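Local structure of glycosyl hydrolases family 31 family protein (Aspergillus niger, 6DRU) at residues A[539-544]-A[583-588]. The protein hydrolyses xyloglucan oligosaccharides, releasing alpha-xylose from the terminal glucose at their non-reducing end. Numbering follows the deposited sequence.
Sequences ELYVRW and PIIVSY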
ATOM      1  N   GLU A 539      25.218  45.405  18.094  1.00 59.19           N
ATOM      2  CA  GLU A 539      25.335  44.844  19.436  1.00 63.74           C
ATOM      3  C   GLU A 539      25.152  43.332  19.413  1.00 68.39           C
ATOM      4  O   GLU A 539      25.943  42.588  20.004  1.00 57.65           O
ATOM      5  CB  GLU A 539      24.310  45.495  20.366  1.00 68.17           C
ATOM      6  CG  GLU A 539      24.363  44.989  21.799  1.00 66.51           C
ATOM      7  CD  GLU A 539      23.152  45.407  22.609  1.00 78.82           C
ATOM      8  OE1 GLU A 539      22.181  45.916  22.009  1.00 74.58           O
ATOM      9  OE2 GLU A 539      23.170  45.228  23.846  1.00 84.62           O
ATOM     10  N   LEU A 540      24.110  42.861  18.722  1.00 68.61           N
ATOM     11  CA  LEU A 540      23.847  41.426  18.645  1.00 60.32           C
ATOM     12  C   LEU A 540      25.005  40.677  17.999  1.00 62.07           C
ATOM     13  O   LEU A 540      25.401  39.606  18.474  1.00 59.62           O
ATOM     14  CB  LEU A 540      22.550  41.173  17.877  1.00 58.91           C
ATOM     15  CG  LEU A 540      22.194  39.710  17.601  1.00 61.77           C
ATOM     16  CD1 LEU A 540      22.144  38.900  18.891  1.00 57.15           C
ATOM     17  CD2 LEU A 540      20.873  39.617  16.855  1.00 63.07           C
ATOM     18  N   TYR A 541      25.558  41.218  16.911  1.00 56.82           N
ATOM     19  CA  TYR A 541      26.626  40.517  16.207  1.00 52.17           C
ATOM     20  C   TYR A 541      27.874  40.389  17.071  1.00 63.05           C
ATOM     21  O   TYR A 541      28.523  39.336  17.081  1.00 61.29           O
ATOM     22  CB  TYR A 541      26.960  41.229  14.896  1.00 50.19           C
ATOM     23  CG  TYR A 541      28.066  40.542  14.128  1.00 57.05           C
ATOM     24  CD1 TYR A 541      27.806  39.413  13.365  1.00 58.19           C
ATOM     25  CD2 TYR A 541      29.373  41.012  14.179  1.00 59.76           C
ATOM     26  CE1 TYR A 541      28.814  38.775  12.668  1.00 60.12           C
ATOM     27  CE2 TYR A 541      30.386  40.380  13.485  1.00 58.12           C
ATOM     28  CZ  TYR A 541      30.100  39.262  12.731  1.00 59.17           C
ATOM     29  OH  TYR A 541      31.103  38.626  12.036  1.00 61.14           O
ATOM     30  N   VAL A 542      28.232  41.448  17.799  1.00 65.18           N
ATOM     31  CA  VAL A 542      29.441  41.404  18.616  1.00 60.18           C
ATOM     32  C   VAL A 542      29.278  40.405  19.755  1.00 62.79           C
ATOM     33  O   VAL A 542      30.218  39.679  20.101  1.00 57.22           O
ATOM     34  CB  VAL A 542      29.789  42.813  19.127  1.00 60.19           C
ATOM     35  CG1 VAL A 542      30.879  42.746  20.182  1.00 62.81           C
ATOM     36  CG2 VAL A 542      30.232  43.693  17.967  1.00 56.27           C
ATOM     37  N   ARG A 543      28.082  40.338  20.345  1.00 59.76           N
ATOM     38  CA  ARG A 543      27.804  39.298  21.330  1.00 60.15           C
ATOM     39  C   ARG A 543      27.910  37.913  20.704  1.00 67.31           C
ATOM     40  O   ARG A 543      28.478  36.990  21.301  1.00 66.56           O
ATOM     41  CB  ARG A 543      26.415  39.502  21.935  1.00 68.72           C
ATOM     42  CG  ARG A 543      26.251  40.778  22.743  1.00 66.15           C
ATOM     43  CD  ARG A 543      27.101  40.749  23.999  1.00 61.93           C
ATOM     44  NE  ARG A 543      26.677  41.764  24.956  1.00 66.57           N
ATOM     45  CZ  ARG A 543      27.255  41.964  26.135  1.00 68.39           C
ATOM     46  NH1 ARG A 543      28.287  41.217  26.505  1.00 67.39           N
ATOM     47  NH2 ARG A 543      26.803  42.911  26.946  1.00 59.53           N
ATOM     48  N   TRP A 544      27.370  37.753  19.494  1.00 69.57           N
ATOM     49  CA  TRP A 544      27.369  36.455  18.827  1.00 61.08           C
ATOM     50  C   TRP A 544      28.776  36.058  18.392  1.00 59.38           C
ATOM     51  O   TRP A 544      29.206  34.919  18.607  1.00 59.25           O
ATOM     52  CB  TRP A 544      26.418  36.500  17.631  1.00 61.10           C
ATOM     53  CG  TRP A 544      25.780  35.193  17.280  1.00 59.89           C
ATOM     54  CD1 TRP A 544      26.369  33.963  17.279  1.00 66.89           C
ATOM     55  CD2 TRP A 544      24.424  34.989  16.869  1.00 59.58           C
ATOM     56  NE1 TRP A 544      25.463  33.005  16.893  1.00 62.59           N
ATOM     57  CE2 TRP A 544      24.260  33.610  16.636  1.00 63.02           C
ATOM     58  CE3 TRP A 544      23.330  35.840  16.677  1.00 61.93           C
ATOM     59  CZ2 TRP A 544      23.049  33.062  16.221  1.00 72.03           C
ATOM     60  CZ3 TRP A 544      22.129  35.294  16.263  1.00 62.65           C
ATOM     61  CH2 TRP A 544      21.998  33.920  16.041  1.00 63.22           C
ATOM     62  N   PRO A 583      37.790  47.044  16.701  1.00 75.55           N
ATOM     63  CA  PRO A 583      38.764  46.508  17.666  1.00 60.60           C
ATOM     64  C   PRO A 583      38.200  45.400  18.539  1.00 64.55           C
ATOM     65  O   PRO A 583      38.960  44.530  18.984  1.00 69.72           O
ATOM     66  CB  PRO A 583      39.152  47.741  18.495  1.00 56.07           C
ATOM     67  CG  PRO A 583      37.994  48.660  18.361  1.00 65.62           C
ATOM     68  CD  PRO A 583      37.508  48.469  16.961  1.00 68.01           C
ATOM     69  N   ILE A 584      36.892  45.402  18.799  1.00 57.63           N
ATOM     70  CA  ILE A 584      36.290  44.333  19.589  1.00 60.41           C
ATOM     71  C   ILE A 584      36.304  43.023  18.809  1.00 68.77           C
ATOM     72  O   ILE A 584      36.652  41.964  19.346  1.00 64.48           O
ATOM     73  CB  ILE A 584      34.860  44.714  20.014  1.00 56.46           C
ATOM     74  CG1 ILE A 584      34.833  46.116  20.621  1.00 54.99           C
ATOM     75  CG2 ILE A 584      34.315  43.704  21.007  1.00 64.26           C
ATOM     76  CD1 ILE A 584      33.458  46.544  21.083  1.00 63.67           C
ATOM     77  N   ILE A 585      35.918  43.076  17.533  1.00 61.38           N
ATOM     78  CA  ILE A 585      35.857  41.866  16.718  1.00 59.14           C
ATOM     79  C   ILE A 585      37.252  41.295  16.496  1.00 71.05           C
ATOM     80  O   ILE A 585      37.459  40.077  16.572  1.00 66.71           O
ATOM     81  CB  ILE A 585      35.144  42.160  15.386  1.00 61.47           C
ATOM     82  CG1 ILE A 585      33.738  42.708  15.645  1.00 59.58           C
ATOM     83  CG2 ILE A 585      35.076  40.904  14.531  1.00 57.71           C
ATOM     84  CD1 ILE A 585      33.035  43.199  14.399  1.00 50.52           C
ATOM     85  N   VAL A 586      38.230  42.160  16.214  1.00 72.17           N
ATOM     86  CA  VAL A 586      39.587  41.694  15.943  1.00 67.33           C
ATOM     87  C   VAL A 586      40.231  41.123  17.202  1.00 61.36           C
ATOM     88  O   VAL A 586      41.066  40.213  17.123  1.00 66.81           O
ATOM     89  CB  VAL A 586      40.421  42.838  15.334  1.00 51.36           C
ATOM     90  CG1 VAL A 586      41.860  42.401  15.115  1.00 56.92           C
ATOM     91  CG2 VAL A 586      39.805  43.293  14.018  1.00 53.76           C
ATOM     92  N   SER A 587      39.849  41.625  18.380  1.00 59.53           N
ATOM     93  CA  SER A 587      40.402  41.088  19.620  1.00 65.08           C
ATOM     94  C   SER A 587      40.010  39.629  19.812  1.00 65.09           C
ATOM     95  O   SER A 587      40.839  38.802  20.212  1.00 67.22           O
ATOM     96  CB  SER A 587      39.937  41.924  20.811  1.00 69.83           C
ATOM     97  OG  SER A 587      38.569  41.688  21.100  1.00 73.85           O
ATOM     98  N   TYR A 588      38.750  39.290  19.528  1.00 64.74           N
ATOM     99  CA  TYR A 588      38.317  37.903  19.655  1.00 57.74           C
ATOM    100  C   TYR A 588      38.935  37.019  18.581  1.00 62.20           C
ATOM    101  O   TYR A 588      39.130  35.820  18.808  1.00 65.44           O
ATOM    102  CB  TYR A 588      36.792  37.828  19.617  1.00 54.39           C
ATOM    103  CG  TYR A 588      36.150  38.183  20.938  1.00 62.76           C
ATOM    104  CD1 TYR A 588      36.162  37.285  21.999  1.00 72.30           C
ATOM    105  CD2 TYR A 588      35.543  39.417  21.132  1.00 58.90           C
ATOM    106  CE1 TYR A 588      35.582  37.602  23.212  1.00 62.21           C
ATOM    107  CE2 TYR A 588      34.959  39.743  22.342  1.00 62.64           C
ATOM    108  CZ  TYR A 588      34.982  38.832  23.378  1.00 62.24           C
ATOM    109  OH  TYR A 588      34.403  39.149  24.584  1.00 71.35           O
TER
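Ile-584, which packs against Val-542, offers its carbonyl oxygen to the side chain of Ser-587: Ser-587 OG donates to Ile-584 O at 2.6 Å, from 30° off the carbonyl plane. The same oxygen also accepts a weak bond from Tyr-588 N at 3.4 Å; all three residues lie on helix 582-594. Between the segments the contact is wholly apolar. Val-542 CG1 lies 3.7 Å from Ile-584 CG2, the two side chains crossing near a right angle. The other valine branch, CG2, sits 4.3 Å from Ile-585 CG1, which places Val-542 against two successive isoleucines. These helices, 535-548 and 582-594, belong to the TIM-barrel domain of family 31 glycosidases; their local axes run nearly parallel (14°) and 10.3 Å apart at closest approach. With CG anti to the backbone N (chi1 180°), Tyr-541 extends its ring until CE2 is 4.0 Å from Ile-585 CD1; the methyl comes to the ring edge, in its plane. Tyr-541 is also stacked on Tyr-577, and its hydroxyl is hydrogen-bonded to Thr-556 OG1. Farther along, Ile-585 touches Leu-545 of helix 535-548.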